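Local coordinates for effector protein Lem4 (lpg1101) (Legionella pneumophila subsp. pneumophila, PDB 6CGK) that dephosphorylates protein tyrosines as a membrane-associated, translocated effector, with this chain holding its haloacid dehalogenase (HAD) domain, at residues Leu22-Thr27 with Glu98-Ala103; Glu43-Lys48 with Lys102-Phe107; Val91-Asn96 with Tyr133-Ser138. The protein carries 1 engineered substitution. All coordinates share one frame; numbering follows the deposited sequence.

Overall arrangement
Contacts 1 and 3 lie at the C-terminal ends of the neighbouring parallel strands 19-23 and 89-93 of a Rossmann-like HAD domain; contact 2 lies farther out, between two helices. Contact 1 joins the magnesium- and phosphate-binding loop to helix 98-107. Contact 2 carries that helix on to helix 40-46; the two contacts share Lys-102 and Ala-103, and their centres lie about 9 Å apart. Contact 3 holds helix 132-140 against strand 89-93, with its centre about 12 Å from that of contact 1. Both 22-27 and 91-96 touch the bound phosphate. Contact 2 stays off the metal, the side chain of Leu-104 lying about 12 Å from the magnesium ion but about 6 Å from that of Asp-25.

Contact 1. Residues Leu22-Thr27 with Glu98-Ala103; sequences LNFDGT and ENYIKA. Engineered in segment 22-27: Asn-23 (natural residue Asp). With MG (magnesium ion), chain C; PO4 (phosphate ion), chain B.
Phe-24 faces helix 98-107 with its CA 7.6 Å from the CA of Ile-101, and no hydrogen bond crosses between the two segments. The contact rests on the Phe-24 ring. Ile-101 lays CG1 over the middle of one ring face in a CH-pi contact, 3.9 Å from the centroid and 13° off the normal, while its CG2 branch reaches the CD1-CE1 side of the same ring. Tyr-100 meets the edge of the Phe-24 ring, near its plane, its CE2 4.1 Å from Phe-24 CE2, and the two side chains cross at about a right angle. Holding Phe-24 CG anti to its own nitrogen (chi1 -174°) sends the ring to the helix while the backbone turns to the phosphate. There Asp-25 N gives phosphate O1 a nearly straight 2.9 Å bond, and Phe-24 N a longer, more bent one. The Asp-25 carboxylate is held by Asn-96. Magnesium is bound by the engineered Asn-23, Asp-25 O, Asp-155, phosphate and two waters; the natural Asp at 23 would complete the DxDGT signature of HAD phosphatases. This loop leaves the central sheet between strands 89-93 and 150-154, and helix 40-46 covers Tyr-100 and Ala-103.

Contact 2. Residues Glu43-Lys48 with Lys102-Phe107; sequences EALSTK and KALLEF
Leu-45 is the one residue of 43-48 that reaches across to 102-107, and it does so with both methyls. In the apolar part these close on the methyl of Ala-103: CD2 sits 3.7 Å from Ala-103 CB, and CD1 lies against the same carbon at 3.9 Å. Leu-45 keeps CG beside its backbone nitrogen and anti to the carbonyl carbon (chi1 -83°); from there CD1 meets the edge of the Phe-107 ring, near the ring plane, 4.1 Å from CE2. Leu-45 and Phe-107 approach from opposite directions. Leu-104 adds a looser touch, its CD1 4.5 Å from Leu-45 CD1. Phe-107 also meets the ring of Tyr-61, so the apolar cluster extends to helix 58-62.

No hydrogen bond crosses between the segments. Within 43-48, toward the end of helix 40-46, Ser-46 folds OG back onto Glu-43 O at 2.7 Å, on the same face of that carbonyl plane as the longer bond from Ser-46 N. Lys-48 also turns back, its NZ 3.0 Å from Ala-44 O with a C=O...N angle of 148°. The polar link between the segments is indirect: Arg-54 of helix 51-55 makes a salt bridge to Glu-106 and a hydrogen bond to Lys-48 O.

Chemically, then, 43-48 meets 102-107 through hydrocarbon, and shape rather than directional bonding governs this patch. One turn earlier, Asn-99 of the same helix adds a hydrogen bond to Ser-46 O, while Leu-45 O is bonded by Lys-48 N.

Contact 3. Residues Val91-Asn96 with Tyr133-Ser138; sequences VIISRN and YKAVVS. With PO4 (phosphate ion), chain B.
Ile-93 of strand 89-93 packs against Ala-135 and Val-136 of helix 132-140. This is the tight part, small and wholly apolar. The long branch of Ile-93 ends with CD1 3.6 Å from Val-136 CG2, the two side chains crossing at about a right angle; its short branch puts CG2 3.9 Å from Ala-135 CB. CD1 touches that alanine methyl as well, so Ala-135 sits against both arms of the isoleucine, with 7.4 Å between the CA atoms of Ile-93 and Ala-135. Tyr-21 of strand 19-23 and Met-163 and Leu-167 of helix 157-169 close round Val-136.

Away from this patch the segments diverge. Lys-134 and Ser-138 lie on the exposed side of the helix, and Arg-95 stretches out to solvent, its NH2 paired with Asp-159. The loop beyond Ile-93 turns to the phosphate instead of the helix. Ser-94 has OG anti to its backbone nitrogen (chi1 174°), which aims the hydroxyl at phosphate O1; it donates there over a short 2.5 Å. The same oxygen accepts from Asn-96 N at 2.9 Å, forming an ST turn. Arg-95 N adds an almost straight bond to phosphate O2, 2.8 Å long with an N-H...O angle of 173°, and Lys-132, at the start of the same helix, binds the anion from NZ.

The positions and phosphate bonds of Ser-94 and Lys-132 are consistent with motifs II and III of HAD phosphatases. The bond from Asn-96 N steadies Ser-94 OG while that hydroxyl donates to phosphate O1, which probably limits its rotation, and the hydrocarbon contact at Ile-93 ties together the strand and helix that lead to these two residues.

Contact 1. Residues Leu22-Thr27 with Glu98-Ala103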
loop_
_atom_site.group_PDB
_atom_site.type_symbol
_atom_site.label_atom_id
_atom_site.label_comp_id
_atom_site.label_asym_id
_atom_site.label_seq_id
_atom_site.Cartn_x
_atom_site.Cartn_y
_atom_site.Cartn_z
ATOM N N LEU A 22 2.654 -2.140 1.458
ATOM C CA LEU A 22 2.702 -1.989 0.012
ATOM C C LEU A 22 3.204 -0.595 -0.316
ATOM O O LEU A 22 2.656 0.400 0.173
ATOM C CB LEU A 22 1.328 -2.204 -0.617
ATOM C CG LEU A 22 0.522 -3.463 -0.267
ATOM C CD1 LEU A 22 -0.847 -3.443 -0.923
ATOM C CD2 LEU A 22 1.289 -4.721 -0.668
ATOM N N ASN A 23 4.245 -0.533 -1.134
ATOM C CA ASN A 23 4.538 0.672 -1.861
ATOM C C ASN A 23 3.373 0.986 -2.805
ATOM O O ASN A 23 2.590 0.109 -3.151
ATOM C CB ASN A 23 5.835 0.480 -2.649
ATOM C CG ASN A 23 6.215 1.666 -3.406
ATOM O OD1 ASN A 23 6.243 1.634 -4.632
ATOM N ND2 ASN A 23 6.548 2.744 -2.698
ATOM N N PHE A 24 3.259 2.251 -3.225
ATOM C CA PHE A 24 2.159 2.591 -4.140
ATOM C C PHE A 24 2.610 2.706 -5.596
ATOM O O PHE A 24 2.248 1.863 -6.416
ATOM C CB PHE A 24 1.469 3.894 -3.724
ATOM C CG PHE A 24 0.244 4.213 -4.538
ATOM C CD1 PHE A 24 -0.947 3.512 -4.303
ATOM C CD2 PHE A 24 0.272 5.194 -5.511
ATOM C CE1 PHE A 24 -2.096 3.813 -5.060
ATOM C CE2 PHE A 24 -0.869 5.498 -6.278
ATOM C CZ PHE A 24 -2.054 4.794 -6.049
ATOM N N ASP A 25 3.413 3.722 -5.939
ATOM C CA ASP A 25 3.749 3.938 -7.347
ATOM C C ASP A 25 4.653 2.820 -7.840
ATOM O O ASP A 25 5.720 2.567 -7.265
ATOM C CB ASP A 25 4.476 5.271 -7.545
ATOM C CG ASP A 25 3.615 6.456 -7.189
ATOM O OD1 ASP A 25 2.539 6.599 -7.787
ATOM O OD2 ASP A 25 4.015 7.235 -6.300
ATOM N N GLY A 26 4.239 2.167 -8.909
ATOM C CA GLY A 26 5.022 1.117 -9.524
ATOM C C GLY A 26 4.774 -0.249 -8.941
ATOM O O GLY A 26 5.225 -1.249 -9.517
ATOM N N THR A 27 4.096 -0.311 -7.802
ATOM C CA THR A 27 3.749 -1.553 -7.136
ATOM C C THR A 27 2.258 -1.817 -7.282
ATOM O O THR A 27 1.856 -2.770 -7.952
ATOM C CB THR A 27 4.150 -1.478 -5.659
ATOM O OG1 THR A 27 5.556 -1.228 -5.580
ATOM C CG2 THR A 27 3.850 -2.769 -4.949
ATOM N N GLU A 98 -1.093 11.843 -0.276
ATOM C CA GLU A 98 -2.227 11.112 0.273
ATOM C C GLU A 98 -3.459 11.234 -0.610
ATOM O O GLU A 98 -4.223 10.264 -0.780
ATOM C CB GLU A 98 -2.546 11.656 1.659
ATOM C CG GLU A 98 -3.582 10.819 2.349
ATOM C CD GLU A 98 -3.798 11.248 3.777
ATOM O OE1 GLU A 98 -2.973 12.029 4.299
ATOM O OE2 GLU A 98 -4.795 10.806 4.381
ATOM N N ASN A 99 -3.727 12.440 -1.101
ATOM C CA ASN A 99 -4.963 12.613 -1.873
ATOM C C ASN A 99 -4.869 11.991 -3.256
ATOM O O ASN A 99 -5.903 11.641 -3.859
ATOM C CB ASN A 99 -5.321 14.091 -1.951
ATOM C CG ASN A 99 -5.838 14.590 -0.626
ATOM O OD1 ASN A 99 -6.449 13.815 0.125
ATOM N ND2 ASN A 99 -5.572 15.864 -0.303
ATOM N N TYR A 100 -3.666 11.855 -3.800
ATOM C CA TYR A 100 -3.553 11.146 -5.075
ATOM C C TYR A 100 -3.819 9.661 -4.861
ATOM O O TYR A 100 -4.522 9.016 -5.655
ATOM C CB TYR A 100 -2.165 11.368 -5.667
ATOM C CG TYR A 100 -1.925 10.728 -7.016
ATOM C CD1 TYR A 100 -2.490 11.280 -8.176
ATOM C CD2 TYR A 100 -1.125 9.584 -7.133
ATOM C CE1 TYR A 100 -2.249 10.711 -9.425
ATOM C CE2 TYR A 100 -0.870 9.011 -8.368
ATOM C CZ TYR A 100 -1.443 9.584 -9.519
ATOM O OH TYR A 100 -1.191 9.045 -10.765
ATOM N N ILE A 101 -3.240 9.104 -3.796
ATOM C CA ILE A 101 -3.472 7.702 -3.470
ATOM C C ILE A 101 -4.950 7.452 -3.234
ATOM O O ILE A 101 -5.522 6.522 -3.807
ATOM C CB ILE A 101 -2.605 7.283 -2.273
ATOM C CG1 ILE A 101 -1.140 7.402 -2.683
ATOM C CG2 ILE A 101 -3.053 5.862 -1.785
ATOM C CD1 ILE A 101 -0.114 7.253 -1.479
ATOM N N LYS A 102 -5.599 8.272 -2.393
ATOM C CA LYS A 102 -7.035 8.079 -2.154
ATOM C C LYS A 102 -7.836 8.208 -3.436
ATOM O O LYS A 102 -8.800 7.464 -3.655
ATOM C CB LYS A 102 -7.565 9.086 -1.124
ATOM C CG LYS A 102 -7.029 8.843 0.299
ATOM C CD LYS A 102 -7.622 9.846 1.277
ATOM C CE LYS A 102 -7.253 9.535 2.719
ATOM N NZ LYS A 102 -7.787 10.619 3.590
ATOM N N ALA A 103 -7.479 9.185 -4.286
ATOM C CA ALA A 103 -8.211 9.368 -5.524
ATOM C C ALA A 103 -8.156 8.113 -6.381
ATOM O O ALA A 103 -9.165 7.679 -6.939
ATOM C CB ALA A 103 -7.631 10.579 -6.297
HETATM MG MG MG C . 7.280 2.604 -5.967
HETATM P P PO4 B . 6.156 5.491 -4.063
HETATM O O1 PO4 B . 4.705 5.125 -3.801
HETATM O O2 PO4 B . 6.976 5.694 -2.792
HETATM O O3 PO4 B . 6.140 6.790 -4.856
HETATM O O4 PO4 B . 6.800 4.453 -4.958
HETATM O O HOH W 1 8.337 3.548 -7.446
HETATM O O HOH W 2 8.952 2.566 -4.725
#

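Contact 2. Residues Glu43-Lys48 with Lys102-Phe107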
loop_
_atom_site.group_PDB
_atom_site.type_symbol
_atom_site.label_atom_id
_atom_site.label_comp_id
_atom_site.label_asym_id
_atom_site.label_seq_id
_atom_site.Cartn_x
_atom_site.Cartn_y
_atom_site.Cartn_z
ATOM N N GLU A 43 0.069 16.366 -9.308
ATOM C CA GLU A 43 0.099 17.657 -8.640
ATOM C C GLU A 43 -1.321 18.207 -8.449
ATOM O O GLU A 43 -1.640 18.774 -7.397
ATOM C CB GLU A 43 0.969 18.618 -9.441
ATOM C CG GLU A 43 0.822 20.020 -8.983
ATOM C CD GLU A 43 1.610 20.306 -7.714
ATOM O OE1 GLU A 43 1.305 21.349 -7.091
ATOM O OE2 GLU A 43 2.509 19.498 -7.334
ATOM N N ALA A 44 -2.182 18.081 -9.467
ATOM C CA ALA A 44 -3.540 18.596 -9.341
ATOM C C ALA A 44 -4.313 17.871 -8.232
ATOM O O ALA A 44 -5.022 18.501 -7.438
ATOM C CB ALA A 44 -4.281 18.437 -10.671
ATOM N N LEU A 45 -4.189 16.554 -8.164
ATOM C CA LEU A 45 -4.946 15.806 -7.140
ATOM C C LEU A 45 -4.392 16.023 -5.729
ATOM O O LEU A 45 -5.114 15.812 -4.743
ATOM C CB LEU A 45 -4.961 14.312 -7.458
ATOM C CG LEU A 45 -6.051 13.929 -8.466
ATOM C CD1 LEU A 45 -5.803 12.585 -9.151
ATOM C CD2 LEU A 45 -7.421 13.929 -7.792
ATOM N N SER A 46 -3.153 16.480 -5.611
ATOM C CA SER A 46 -2.510 16.495 -4.293
ATOM C C SER A 46 -3.316 17.294 -3.271
ATOM O O SER A 46 -3.322 16.968 -2.075
ATOM C CB SER A 46 -1.087 17.075 -4.422
ATOM O OG SER A 46 -1.085 18.460 -4.815
ATOM N N THR A 47 -3.962 18.372 -3.708
ATOM C CA THR A 47 -4.672 19.255 -2.798
ATOM C C THR A 47 -6.170 18.955 -2.723
ATOM O O THR A 47 -6.923 19.745 -2.141
ATOM C CB THR A 47 -4.451 20.710 -3.208
ATOM O OG1 THR A 47 -4.799 20.892 -4.581
ATOM C CG2 THR A 47 -2.990 21.075 -3.074
ATOM N N LYS A 48 -6.621 17.861 -3.322
ATOM C CA LYS A 48 -8.059 17.566 -3.399
ATOM C C LYS A 48 -8.442 16.700 -2.198
ATOM O O LYS A 48 -8.318 15.460 -2.209
ATOM C CB LYS A 48 -8.403 16.897 -4.720
ATOM C CG LYS A 48 -8.081 17.798 -5.987
ATOM C CD LYS A 48 -8.641 19.197 -5.842
ATOM C CE LYS A 48 -8.326 20.067 -7.083
ATOM N NZ LYS A 48 -6.959 20.714 -6.970
ATOM N N LYS A 102 -5.599 8.272 -2.393
ATOM C CA LYS A 102 -7.035 8.079 -2.154
ATOM C C LYS A 102 -7.836 8.208 -3.436
ATOM O O LYS A 102 -8.800 7.464 -3.655
ATOM C CB LYS A 102 -7.565 9.086 -1.124
ATOM C CG LYS A 102 -7.029 8.843 0.299
ATOM C CD LYS A 102 -7.622 9.846 1.277
ATOM C CE LYS A 102 -7.253 9.535 2.719
ATOM N NZ LYS A 102 -7.787 10.619 3.590
ATOM N N ALA A 103 -7.479 9.185 -4.286
ATOM C CA ALA A 103 -8.211 9.368 -5.524
ATOM C C ALA A 103 -8.156 8.113 -6.381
ATOM O O ALA A 103 -9.165 7.679 -6.939
ATOM C CB ALA A 103 -7.631 10.579 -6.297
ATOM N N LEU A 104 -6.963 7.547 -6.564
ATOM C CA LEU A 104 -6.871 6.382 -7.451
ATOM C C LEU A 104 -7.630 5.191 -6.862
ATOM O O LEU A 104 -8.335 4.480 -7.587
ATOM C CB LEU A 104 -5.403 5.997 -7.691
ATOM C CG LEU A 104 -4.885 6.690 -8.974
ATOM C CD1 LEU A 104 -5.013 8.196 -8.881
ATOM C CD2 LEU A 104 -3.444 6.291 -9.258
ATOM N N LEU A 105 -7.494 4.952 -5.561
ATOM C CA LEU A 105 -8.327 3.920 -4.930
ATOM C C LEU A 105 -9.812 4.173 -5.196
ATOM O O LEU A 105 -10.569 3.250 -5.543
ATOM C CB LEU A 105 -8.033 3.885 -3.439
ATOM C CG LEU A 105 -6.590 3.461 -3.099
ATOM C CD1 LEU A 105 -6.263 3.712 -1.609
ATOM C CD2 LEU A 105 -6.345 1.994 -3.475
ATOM N N GLU A 106 -10.265 5.412 -5.004
ATOM C CA GLU A 106 -11.676 5.727 -5.246
ATOM C C GLU A 106 -12.083 5.526 -6.703
ATOM O O GLU A 106 -13.184 5.040 -6.985
ATOM C CB GLU A 106 -11.974 7.153 -4.789
ATOM C CG GLU A 106 -11.965 7.249 -3.265
ATOM C CD GLU A 106 -11.696 8.633 -2.736
ATOM O OE1 GLU A 106 -11.516 9.581 -3.554
ATOM O OE2 GLU A 106 -11.644 8.756 -1.490
ATOM N N PHE A 107 -11.234 5.946 -7.648
ATOM C CA PHE A 107 -11.519 5.750 -9.061
ATOM C C PHE A 107 -11.741 4.288 -9.393
ATOM O O PHE A 107 -12.455 3.974 -10.346
ATOM C CB PHE A 107 -10.352 6.259 -9.932
ATOM C CG PHE A 107 -10.068 7.744 -9.840
ATOM C CD1 PHE A 107 -11.038 8.663 -9.464
ATOM C CD2 PHE A 107 -8.793 8.203 -10.136
ATOM C CE1 PHE A 107 -10.734 10.051 -9.408
ATOM C CE2 PHE A 107 -8.479 9.588 -10.110
ATOM C CZ PHE A 107 -9.444 10.497 -9.718
#

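Contact 3. Residues Val91-Asn96 with Tyr133-Ser138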
loop_
_atom_site.group_PDB
_atom_site.type_symbol
_atom_site.label_atom_id
_atom_site.label_comp_id
_atom_site.label_asym_id
_atom_site.label_seq_id
_atom_site.Cartn_x
_atom_site.Cartn_y
_atom_site.Cartn_z
ATOM N N VAL A 91 -1.189 -1.621 4.845
ATOM C CA VAL A 91 -0.516 -0.351 5.096
ATOM C C VAL A 91 0.153 0.068 3.790
ATOM O O VAL A 91 0.983 -0.676 3.256
ATOM C CB VAL A 91 0.537 -0.450 6.217
ATOM C CG1 VAL A 91 1.216 0.900 6.402
ATOM C CG2 VAL A 91 -0.059 -0.921 7.519
ATOM N N ILE A 92 -0.217 1.235 3.259
ATOM C CA ILE A 92 0.426 1.779 2.053
ATOM C C ILE A 92 1.488 2.788 2.484
ATOM O O ILE A 92 1.210 3.707 3.271
ATOM C CB ILE A 92 -0.594 2.413 1.096
ATOM C CG1 ILE A 92 -1.510 1.311 0.536
ATOM C CG2 ILE A 92 0.163 3.174 -0.003
ATOM C CD1 ILE A 92 -2.647 1.839 -0.407
ATOM N N ILE A 93 2.727 2.593 2.035
ATOM C CA ILE A 93 3.814 3.500 2.394
ATOM C C ILE A 93 4.347 4.091 1.094
ATOM O O ILE A 93 4.796 3.352 0.207
ATOM C CB ILE A 93 4.947 2.817 3.186
ATOM C CG1 ILE A 93 4.385 2.138 4.439
ATOM C CG2 ILE A 93 6.018 3.856 3.556
ATOM C CD1 ILE A 93 5.500 1.511 5.325
ATOM N N SER A 94 4.290 5.409 0.972
ATOM C CA SER A 94 4.522 5.995 -0.347
ATOM C C SER A 94 5.081 7.397 -0.208
ATOM O O SER A 94 4.681 8.146 0.685
ATOM C CB SER A 94 3.213 6.039 -1.156
ATOM O OG SER A 94 3.381 6.733 -2.390
ATOM N N ARG A 95 5.966 7.782 -1.150
ATOM C CA ARG A 95 6.393 9.174 -1.254
ATOM C C ARG A 95 5.412 10.040 -2.050
ATOM O O ARG A 95 5.704 11.235 -2.246
ATOM C CB ARG A 95 7.761 9.311 -1.941
ATOM C CG ARG A 95 8.840 8.411 -1.465
ATOM C CD ARG A 95 10.169 8.812 -2.090
ATOM N NE ARG A 95 11.250 7.949 -1.617
ATOM C CZ ARG A 95 11.584 6.792 -2.184
ATOM N NH1 ARG A 95 10.921 6.351 -3.251
ATOM N NH2 ARG A 95 12.585 6.078 -1.683
ATOM N N ASN A 96 4.304 9.477 -2.501
ATOM C CA ASN A 96 3.311 10.255 -3.229
ATOM C C ASN A 96 2.339 10.907 -2.235
ATOM O O ASN A 96 2.396 10.692 -1.024
ATOM C CB ASN A 96 2.586 9.358 -4.237
ATOM C CG ASN A 96 2.107 10.125 -5.457
ATOM O OD1 ASN A 96 1.690 11.270 -5.346
ATOM N ND2 ASN A 96 2.239 9.517 -6.629
ATOM N N TYR A 133 11.874 3.217 6.013
ATOM C CA TYR A 133 12.410 2.530 7.180
ATOM C C TYR A 133 11.727 3.023 8.442
ATOM O O TYR A 133 11.174 2.230 9.215
ATOM C CB TYR A 133 13.924 2.750 7.238
ATOM C CG TYR A 133 14.651 2.257 8.483
ATOM C CD1 TYR A 133 14.996 0.922 8.623
ATOM C CD2 TYR A 133 15.023 3.133 9.491
ATOM C CE1 TYR A 133 15.691 0.464 9.752
ATOM C CE2 TYR A 133 15.718 2.682 10.634
ATOM C CZ TYR A 133 16.044 1.348 10.743
ATOM O OH TYR A 133 16.736 0.881 11.854
ATOM N N LYS A 134 11.756 4.340 8.670
ATOM C CA LYS A 134 11.144 4.892 9.874
ATOM C C LYS A 134 9.636 4.658 9.914
ATOM O O LYS A 134 9.071 4.505 11.005
ATOM C CB LYS A 134 11.444 6.372 9.972
ATOM C CG LYS A 134 10.920 7.040 11.211
ATOM C CD LYS A 134 11.578 8.406 11.373
ATOM C CE LYS A 134 13.086 8.299 11.568
ATOM N NZ LYS A 134 13.720 9.648 11.583
ATOM N N ALA A 135 8.973 4.657 8.751
ATOM C CA ALA A 135 7.525 4.400 8.705
ATOM C C ALA A 135 7.197 3.010 9.242
ATOM O O ALA A 135 6.258 2.835 10.037
ATOM C CB ALA A 135 7.009 4.537 7.261
ATOM N N VAL A 136 7.962 2.006 8.812
ATOM C CA VAL A 136 7.738 0.645 9.297
ATOM C C VAL A 136 8.068 0.540 10.775
ATOM O O VAL A 136 7.330 -0.093 11.538
ATOM C CB VAL A 136 8.543 -0.381 8.471
ATOM C CG1 VAL A 136 8.523 -1.758 9.187
ATOM C CG2 VAL A 136 7.963 -0.485 7.031
ATOM N N VAL A 137 9.187 1.136 11.205
ATOM C CA VAL A 137 9.544 1.059 12.617
ATOM C C VAL A 137 8.450 1.687 13.464
ATOM O O VAL A 137 8.002 1.107 14.460
ATOM C CB VAL A 137 10.909 1.719 12.869
ATOM C CG1 VAL A 137 11.144 1.863 14.368
ATOM C CG2 VAL A 137 12.016 0.899 12.207
ATOM N N SER A 138 7.973 2.868 13.056
ATOM C CA SER A 138 6.913 3.539 13.803
ATOM C C SER A 138 5.644 2.703 13.833
ATOM O O SER A 138 4.968 2.621 14.870
ATOM C CB SER A 138 6.611 4.904 13.199
ATOM O OG SER A 138 7.726 5.775 13.375
HETATM P P PO4 B . 6.156 5.491 -4.063
HETATM O O1 PO4 B . 4.705 5.125 -3.801
HETATM O O2 PO4 B . 6.976 5.694 -2.792
HETATM O O3 PO4 B . 6.140 6.790 -4.856
HETATM O O4 PO4 B . 6.800 4.453 -4.958
#